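Local coordinates for cystathionine beta-lyase family protein, YNBB B.subtilis ortholog (Clostridium acetobutylicum, PDB 3HVY) that probably acts as a pyridoxal-phosphate-dependent carbon–sulfur lyase of the cystathionine beta-lyase type and may be involved in aluminium resistance, at residues F310-I314 / L323-N327; I334-N340 / P400-Q406. All blocks are in the same frame, centred on the assembly; numbering follows the deposited sequence.

Contact 1 of 2, residues F310-I314 / L323-N327; sequences FCARI and LPKYN
R313 and Y326 run side by side in the same direction, the guanidinium lying flat against the phenol with the two planes only 19° apart. The overlap is staggered. It is the methylene carbon R313 CD that sits over the middle of the Y326 ring, 3.9 Å from its centroid and almost on the ring normal, a CH-pi contact. R313 CZ lies farther out, 4.3 Å from the same centroid and 32° off the normal, which makes an off-centre cation-pi pair. The closest approach is R313 NH1 to Y326 CE1 at 3.6 Å, while Y326 OH comes over the centre of the guanidinium. A bend at chi2 (51°) turns the arginine chain along the ring. NE makes a salt bridge to D30 of helix 18-55 and NH1 one to E316, and NH2 is hydrogen-bonded as well, so the tyrosine is not alone in fixing the guanidinium. The segments belong to the end of the long helix 287-317 and to the loop that follows strand 321-323 and leads back into its antiparallel partner, 334-338, a C-terminal helix-and-sheet region consistent with the small domain of fold-type I pyridoxal-phosphate enzymes. Across the ring, N327 CB covers the opposite face of Y326. Nearer the backbones, A312 CB points at the loop, 3.7 Å from P324 O and 4.1 Å from Y326 CB. A water joins the main chains, accepting from Y326 N at 2.9 Å and donating weakly to A312 O.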
ATOM      1  N   PHE D 310      -3.569  10.609 -35.192  1.00 30.31           N
ATOM      2  CA  PHE D 310      -3.768  12.061 -35.292  1.00 29.16           C
ATOM      3  C   PHE D 310      -2.405  12.768 -35.398  1.00 29.25           C
ATOM      4  O   PHE D 310      -2.195  13.660 -36.224  1.00 28.21           O
ATOM      5  CB  PHE D 310      -4.510  12.578 -34.059  1.00 26.03           C
ATOM      6  CG  PHE D 310      -4.567  14.087 -33.961  1.00 28.31           C
ATOM      7  CD1 PHE D 310      -5.405  14.820 -34.783  1.00 32.88           C
ATOM      8  CD2 PHE D 310      -3.733  14.777 -33.099  1.00 31.14           C
ATOM      9  CE1 PHE D 310      -5.444  16.207 -34.696  1.00 31.75           C
ATOM     10  CE2 PHE D 310      -3.725  16.152 -33.040  1.00 31.46           C
ATOM     11  CZ  PHE D 310      -4.590  16.877 -33.833  1.00 25.06           C
ATOM     12  N   CYS D 311      -1.452  12.357 -34.588  1.00 28.43           N
ATOM     13  CA  CYS D 311      -0.106  12.948 -34.707  1.00 27.63           C
ATOM     14  C   CYS D 311       0.476  12.775 -36.138  1.00 29.35           C
ATOM     15  O   CYS D 311       1.004  13.719 -36.739  1.00 27.56           O
ATOM     16  CB  CYS D 311       0.816  12.312 -33.670  1.00 30.91           C
ATOM     17  SG  CYS D 311       2.520  12.923 -33.745  1.00 32.48           S
ATOM     18  N   ALA D 312       0.454  11.540 -36.647  1.00 26.20           N
ATOM     19  CA  ALA D 312       0.849  11.209 -38.008  1.00 26.59           C
ATOM     20  C   ALA D 312       0.246  12.184 -39.039  1.00 27.29           C
ATOM     21  O   ALA D 312       0.950  12.689 -39.893  1.00 27.47           O
ATOM     22  CB  ALA D 312       0.409   9.718 -38.366  1.00 26.02           C
ATOM     23  N   ARG D 313      -1.077  12.382 -38.992  1.00 28.23           N
ATOM     24  CA  ARG D 313      -1.722  13.246 -39.974  1.00 27.36           C
ATOM     25  C   ARG D 313      -1.370  14.704 -39.798  1.00 28.18           C
ATOM     26  O   ARG D 313      -0.988  15.352 -40.774  1.00 28.67           O
ATOM     27  CB  ARG D 313      -3.234  13.104 -40.019  1.00 29.76           C
ATOM     28  CG  ARG D 313      -3.862  13.873 -41.163  1.00 28.58           C
ATOM     29  CD  ARG D 313      -3.203  13.560 -42.501  1.00 22.80           C
ATOM     30  NE  ARG D 313      -4.037  13.999 -43.649  1.00 29.90           N
ATOM     31  CZ  ARG D 313      -3.697  13.914 -44.938  1.00 27.67           C
ATOM     32  NH1 ARG D 313      -2.507  13.417 -45.339  1.00 31.79           N
ATOM     33  NH2 ARG D 313      -4.530  14.406 -45.846  1.00 30.05           N
ATOM     34  N   ILE D 314      -1.453  15.224 -38.567  1.00 32.50           N
ATOM     35  CA  ILE D 314      -1.171  16.635 -38.383  1.00 30.62           C
ATOM     36  C   ILE D 314       0.300  16.988 -38.685  1.00 29.10           C
ATOM     37  O   ILE D 314       0.567  18.011 -39.290  1.00 30.98           O
ATOM     38  CB  ILE D 314      -1.639  17.180 -37.023  1.00 30.46           C
ATOM     39  CG1 ILE D 314      -1.807  18.714 -37.117  1.00 31.67           C
ATOM     40  CG2 ILE D 314      -0.687  16.756 -35.852  1.00 25.86           C
ATOM     41  CD1 ILE D 314      -2.347  19.379 -35.769  1.00 29.37           C
ATOM     42  N   LEU D 323       6.011   8.058 -39.909  1.00 30.80           N
ATOM     43  CA  LEU D 323       5.859   6.634 -40.083  1.00 29.22           C
ATOM     44  C   LEU D 323       5.384   5.995 -38.806  1.00 29.92           C
ATOM     45  O   LEU D 323       5.993   6.205 -37.764  1.00 30.89           O
ATOM     46  CB  LEU D 323       7.173   6.024 -40.489  1.00 27.39           C
ATOM     47  CG  LEU D 323       7.078   4.618 -41.063  1.00 36.69           C
ATOM     48  CD1 LEU D 323       6.401   4.701 -42.464  1.00 41.02           C
ATOM     49  CD2 LEU D 323       8.473   4.068 -41.169  1.00 34.09           C
ATOM     50  N   PRO D 324       4.312   5.194 -38.880  1.00 29.26           N
ATOM     51  CA  PRO D 324       3.513   4.909 -40.066  1.00 28.93           C
ATOM     52  C   PRO D 324       2.674   6.104 -40.488  1.00 29.64           C
ATOM     53  O   PRO D 324       2.587   7.108 -39.732  1.00 28.02           O
ATOM     54  CB  PRO D 324       2.562   3.783 -39.597  1.00 27.72           C
ATOM     55  CG  PRO D 324       3.166   3.274 -38.340  1.00 29.11           C
ATOM     56  CD  PRO D 324       3.848   4.433 -37.711  1.00 27.99           C
ATOM     57  N   LYS D 325       2.036   5.995 -41.664  1.00 27.91           N
ATOM     58  CA  LYS D 325       1.152   7.056 -42.144  1.00 28.66           C
ATOM     59  C   LYS D 325      -0.153   6.923 -41.398  1.00 29.12           C
ATOM     60  O   LYS D 325      -0.426   5.883 -40.849  1.00 28.17           O
ATOM     61  CB  LYS D 325       0.929   6.948 -43.642  1.00 29.47           C
ATOM     62  CG  LYS D 325       2.239   6.990 -44.418  1.00 29.85           C
ATOM     63  CD  LYS D 325       3.043   8.214 -44.194  1.00 29.52           C
ATOM     64  CE  LYS D 325       4.426   7.972 -44.874  1.00 29.44           C
ATOM     65  NZ  LYS D 325       5.080   9.238 -45.004  1.00 43.14           N
ATOM     66  N   TYR D 326      -0.926   7.990 -41.374  1.00 28.57           N
ATOM     67  CA  TYR D 326      -2.174   8.027 -40.647  1.00 30.02           C
ATOM     68  C   TYR D 326      -3.145   6.932 -40.989  1.00 31.43           C
ATOM     69  O   TYR D 326      -3.891   6.485 -40.142  1.00 34.51           O
ATOM     70  CB  TYR D 326      -2.838   9.393 -40.847  1.00 29.87           C
ATOM     71  CG  TYR D 326      -3.549   9.634 -42.136  1.00 30.98           C
ATOM     72  CD1 TYR D 326      -2.842   9.771 -43.327  1.00 29.64           C
ATOM     73  CD2 TYR D 326      -4.931   9.797 -42.174  1.00 35.12           C
ATOM     74  CE1 TYR D 326      -3.460  10.041 -44.497  1.00 32.80           C
ATOM     75  CE2 TYR D 326      -5.576  10.104 -43.372  1.00 31.00           C
ATOM     76  CZ  TYR D 326      -4.836  10.222 -44.521  1.00 35.79           C
ATOM     77  OH  TYR D 326      -5.409  10.519 -45.715  1.00 37.24           O
ATOM     78  N   ASN D 327      -3.111   6.490 -42.237  1.00 30.04           N
ATOM     79  CA  ASN D 327      -3.998   5.460 -42.692  1.00 31.97           C
ATOM     80  C   ASN D 327      -3.359   4.118 -42.840  1.00 32.01           C
ATOM     81  O   ASN D 327      -3.986   3.256 -43.401  1.00 31.51           O
ATOM     82  CB  ASN D 327      -4.761   5.874 -43.942  1.00 29.52           C
ATOM     83  CG  ASN D 327      -3.876   5.977 -45.155  1.00 38.73           C
ATOM     84  OD1 ASN D 327      -2.657   5.997 -45.044  1.00 29.57           O
ATOM     85  ND2 ASN D 327      -4.480   6.056 -46.314  1.00 35.76           N
TER
HETATM   86  O   HOH W   1       0.190  10.612 -42.025  1.00 25.11           O

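Contact 2 of 2, residues I334-N340 / P400-Q406; sequences IQAIKFN and PYIGYLQ
The ring of F339 turns its edge to Y401 O, which lies in the ring plane 3.4 Å from F339 CD2. With chi1 at -69°, CG stands beside the backbone N, and the ring reaches back under G403, whose lack of a side chain allows F339 CE2 to come within 4.0 Å of G403 CA. I337 CG2 rests on one face of the same ring, near its rim. Q335 bends at chi2 (56°), and its NE2 returns to the following carbonyl, A336 O, at 3.1 Å, while OE1 is taken by R330. On the other face of this antiparallel pair, A336 CB meets Y404 CE1 at 3.8 Å and I402 CG2 at 3.9 Å, and K338, extended as far as its bend at chi3, lays CD against P400 CG. The main chains are zipped at the hydrogen-bonded pairs Q335/L405 and I337/G403, where G403 N reaches I337 O at 2.8 Å; F339 N adds a bond to Y401 O. Strands 334-338 and 402-406 lie inside a five-stranded antiparallel sheet, between 321-323 and 392-396; helices 287-317 and 342-354 cover the face carrying Q335, I337 and L405, and the ring of W190 meets K338 on the other.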
ATOM      1  N   ILE D 334       3.219   3.299 -31.293  1.00 27.54           N
ATOM      2  CA  ILE D 334       4.326   4.198 -31.578  1.00 30.19           C
ATOM      3  C   ILE D 334       4.123   4.996 -32.871  1.00 29.72           C
ATOM      4  O   ILE D 334       3.605   4.457 -33.846  1.00 28.82           O
ATOM      5  CB  ILE D 334       5.636   3.432 -31.760  1.00 32.19           C
ATOM      6  CG1 ILE D 334       5.904   2.491 -30.574  1.00 34.67           C
ATOM      7  CG2 ILE D 334       6.818   4.412 -31.990  1.00 32.60           C
ATOM      8  CD1 ILE D 334       5.850   3.177 -29.263  1.00 43.46           C
ATOM      9  N   GLN D 335       4.563   6.277 -32.859  1.00 29.37           N
ATOM     10  CA  GLN D 335       4.524   7.132 -34.017  1.00 28.84           C
ATOM     11  C   GLN D 335       5.881   7.766 -34.148  1.00 28.83           C
ATOM     12  O   GLN D 335       6.362   8.364 -33.191  1.00 27.99           O
ATOM     13  CB  GLN D 335       3.532   8.280 -33.861  1.00 29.57           C
ATOM     14  CG  GLN D 335       3.365   9.132 -35.125  1.00 30.72           C
ATOM     15  CD  GLN D 335       2.968   8.296 -36.337  1.00 25.66           C
ATOM     16  OE1 GLN D 335       2.007   7.550 -36.269  1.00 31.43           O
ATOM     17  NE2 GLN D 335       3.696   8.444 -37.459  1.00 28.55           N
ATOM     18  N   ALA D 336       6.454   7.684 -35.343  1.00 27.64           N
ATOM     19  CA  ALA D 336       7.753   8.304 -35.680  1.00 28.88           C
ATOM     20  C   ALA D 336       7.536   9.524 -36.585  1.00 27.14           C
ATOM     21  O   ALA D 336       6.617   9.539 -37.409  1.00 28.93           O
ATOM     22  CB  ALA D 336       8.718   7.258 -36.344  1.00 26.70           C
ATOM     23  N   ILE D 337       8.375  10.542 -36.413  1.00 30.90           N
ATOM     24  CA  ILE D 337       8.285  11.777 -37.158  1.00 28.60           C
ATOM     25  C   ILE D 337       9.737  12.136 -37.585  1.00 31.40           C
ATOM     26  O   ILE D 337      10.609  12.219 -36.727  1.00 33.81           O
ATOM     27  CB  ILE D 337       7.758  12.929 -36.279  1.00 30.43           C
ATOM     28  CG1 ILE D 337       6.450  12.549 -35.527  1.00 34.59           C
ATOM     29  CG2 ILE D 337       7.618  14.243 -37.122  1.00 26.81           C
ATOM     30  CD1 ILE D 337       6.067  13.554 -34.432  1.00 33.95           C
ATOM     31  N   LYS D 338       9.991  12.289 -38.881  1.00 30.03           N
ATOM     32  CA  LYS D 338      11.333  12.673 -39.369  1.00 32.20           C
ATOM     33  C   LYS D 338      11.434  14.202 -39.396  1.00 32.54           C
ATOM     34  O   LYS D 338      10.966  14.852 -40.306  1.00 32.88           O
ATOM     35  CB  LYS D 338      11.586  12.067 -40.734  1.00 31.40           C
ATOM     36  CG  LYS D 338      12.998  12.224 -41.267  1.00 33.61           C
ATOM     37  CD  LYS D 338      13.205  11.545 -42.617  1.00 41.68           C
ATOM     38  CE  LYS D 338      13.053  10.010 -42.524  1.00 51.46           C
ATOM     39  NZ  LYS D 338      13.472   9.270 -43.759  1.00 48.58           N
ATOM     40  N   PHE D 339      12.042  14.775 -38.370  1.00 33.24           N
ATOM     41  CA  PHE D 339      12.132  16.235 -38.281  1.00 35.00           C
ATOM     42  C   PHE D 339      13.155  16.817 -39.270  1.00 37.80           C
ATOM     43  O   PHE D 339      12.984  17.937 -39.728  1.00 38.80           O
ATOM     44  CB  PHE D 339      12.411  16.663 -36.835  1.00 32.53           C
ATOM     45  CG  PHE D 339      11.264  16.415 -35.904  1.00 32.14           C
ATOM     46  CD1 PHE D 339      10.219  17.317 -35.825  1.00 31.76           C
ATOM     47  CD2 PHE D 339      11.200  15.261 -35.165  1.00 31.84           C
ATOM     48  CE1 PHE D 339       9.168  17.093 -35.001  1.00 30.49           C
ATOM     49  CE2 PHE D 339      10.158  15.025 -34.317  1.00 31.18           C
ATOM     50  CZ  PHE D 339       9.136  15.943 -34.235  1.00 31.15           C
ATOM     51  N   ASN D 340      14.186  16.038 -39.604  1.00 39.11           N
ATOM     52  CA  ASN D 340      15.262  16.437 -40.532  1.00 38.60           C
ATOM     53  C   ASN D 340      16.009  17.667 -40.035  1.00 39.08           C
ATOM     54  O   ASN D 340      16.560  18.428 -40.838  1.00 36.80           O
ATOM     55  CB  ASN D 340      14.742  16.715 -41.950  1.00 37.95           C
ATOM     56  CG  ASN D 340      14.641  15.478 -42.797  1.00 45.22           C
ATOM     57  OD1 ASN D 340      15.543  14.629 -42.798  1.00 40.95           O
ATOM     58  ND2 ASN D 340      13.527  15.360 -43.545  1.00 42.77           N
ATOM     59  N   PRO D 400      18.555  11.293 -39.454  1.00 36.52           N
ATOM     60  CA  PRO D 400      17.874  12.493 -39.883  1.00 36.83           C
ATOM     61  C   PRO D 400      16.883  13.019 -38.812  1.00 35.53           C
ATOM     62  O   PRO D 400      15.851  13.575 -39.172  1.00 36.50           O
ATOM     63  CB  PRO D 400      17.143  12.015 -41.137  1.00 37.07           C
ATOM     64  CG  PRO D 400      16.803  10.572 -40.809  1.00 36.31           C
ATOM     65  CD  PRO D 400      17.781  10.083 -39.789  1.00 33.76           C
ATOM     66  N   TYR D 401      17.198  12.815 -37.524  1.00 33.83           N
ATOM     67  CA  TYR D 401      16.448  13.429 -36.398  1.00 32.83           C
ATOM     68  C   TYR D 401      14.980  13.036 -36.377  1.00 35.59           C
ATOM     69  O   TYR D 401      14.073  13.875 -36.423  1.00 31.46           O
ATOM     70  CB  TYR D 401      16.624  14.953 -36.381  1.00 33.03           C
ATOM     71  CG  TYR D 401      18.097  15.333 -36.437  1.00 34.36           C
ATOM     72  CD1 TYR D 401      18.913  15.140 -35.335  1.00 32.45           C
ATOM     73  CD2 TYR D 401      18.676  15.777 -37.621  1.00 40.19           C
ATOM     74  CE1 TYR D 401      20.286  15.425 -35.395  1.00 39.67           C
ATOM     75  CE2 TYR D 401      20.025  16.044 -37.703  1.00 37.95           C
ATOM     76  CZ  TYR D 401      20.829  15.880 -36.585  1.00 44.47           C
ATOM     77  OH  TYR D 401      22.176  16.193 -36.666  1.00 44.34           O
ATOM     78  N   ILE D 402      14.799  11.725 -36.272  1.00 34.82           N
ATOM     79  CA  ILE D 402      13.513  11.130 -36.140  1.00 33.53           C
ATOM     80  C   ILE D 402      13.169  11.139 -34.685  1.00 33.83           C
ATOM     81  O   ILE D 402      13.975  10.770 -33.827  1.00 30.02           O
ATOM     82  CB  ILE D 402      13.540   9.674 -36.600  1.00 32.52           C
ATOM     83  CG1 ILE D 402      13.860   9.579 -38.104  1.00 34.91           C
ATOM     84  CG2 ILE D 402      12.191   8.994 -36.253  1.00 24.42           C
ATOM     85  CD1 ILE D 402      14.446   8.267 -38.552  1.00 27.83           C
ATOM     86  N   GLY D 403      11.928  11.513 -34.384  1.00 32.24           N
ATOM     87  CA  GLY D 403      11.450  11.439 -33.028  1.00 29.88           C
ATOM     88  C   GLY D 403      10.336  10.432 -32.875  1.00 34.74           C
ATOM     89  O   GLY D 403       9.551  10.182 -33.821  1.00 31.38           O
ATOM     90  N   TYR D 404      10.212   9.897 -31.659  1.00 32.96           N
ATOM     91  CA  TYR D 404       9.246   8.847 -31.417  1.00 32.62           C
ATOM     92  C   TYR D 404       8.314   9.254 -30.311  1.00 34.56           C
ATOM     93  O   TYR D 404       8.765   9.532 -29.210  1.00 36.90           O
ATOM     94  CB  TYR D 404       9.964   7.545 -31.087  1.00 32.95           C
ATOM     95  CG  TYR D 404      10.964   7.155 -32.149  1.00 31.31           C
ATOM     96  CD1 TYR D 404      10.628   6.306 -33.185  1.00 33.31           C
ATOM     97  CD2 TYR D 404      12.234   7.659 -32.122  1.00 28.43           C
ATOM     98  CE1 TYR D 404      11.567   5.977 -34.162  1.00 29.25           C
ATOM     99  CE2 TYR D 404      13.140   7.351 -33.080  1.00 33.59           C
ATOM    100  CZ  TYR D 404      12.802   6.505 -34.106  1.00 32.83           C
ATOM    101  OH  TYR D 404      13.746   6.183 -35.091  1.00 31.69           O
ATOM    102  N   LEU D 405       7.021   9.301 -30.633  1.00 32.63           N
ATOM    103  CA  LEU D 405       5.960   9.674 -29.711  1.00 34.18           C
ATOM    104  C   LEU D 405       5.126   8.450 -29.424  1.00 34.13           C
ATOM    105  O   LEU D 405       4.861   7.651 -30.304  1.00 33.63           O
ATOM    106  CB  LEU D 405       5.050  10.741 -30.348  1.00 38.17           C
ATOM    107  CG  LEU D 405       3.848  11.203 -29.509  1.00 45.10           C
ATOM    108  CD1 LEU D 405       4.267  12.365 -28.678  1.00 46.20           C
ATOM    109  CD2 LEU D 405       2.648  11.600 -30.328  1.00 49.75           C
ATOM    110  N   GLN D 406       4.763   8.264 -28.175  1.00 28.16           N
ATOM    111  CA  GLN D 406       3.831   7.206 -27.829  1.00 32.18           C
ATOM    112  C   GLN D 406       3.055   7.518 -26.584  1.00 33.57           C
ATOM    113  O   GLN D 406       3.508   8.259 -25.734  1.00 36.41           O
ATOM    114  CB  GLN D 406       4.481   5.847 -27.658  1.00 32.15           C
ATOM    115  CG  GLN D 406       5.424   5.729 -26.537  1.00 41.84           C
ATOM    116  CD  GLN D 406       6.731   6.304 -26.881  1.00 48.92           C
ATOM    117  OE1 GLN D 406       7.308   5.964 -27.909  1.00 51.90           O
ATOM    118  NE2 GLN D 406       7.213   7.209 -26.053  1.00 54.91           N
TER

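Contact 1 closes before contact 2 opens along the chain, and their centres are about 11 Å apart on the same side of the chain's centre. Both belong to one C-terminal unit, in which helices pack on the five-stranded antiparallel sheet. Strand 321-323, whose last residue begins the 323-327 segment, pairs with 334-338, and L323 O accepts from A336 N at 2.9 Å. Q335 NE2 additionally reaches P324 O, also at 2.9 Å, while A312 packs on Q335 OE1. Helix 287-317 therefore touches both: its R313 side meets the loop, and its C311 side lies against I337 and L405.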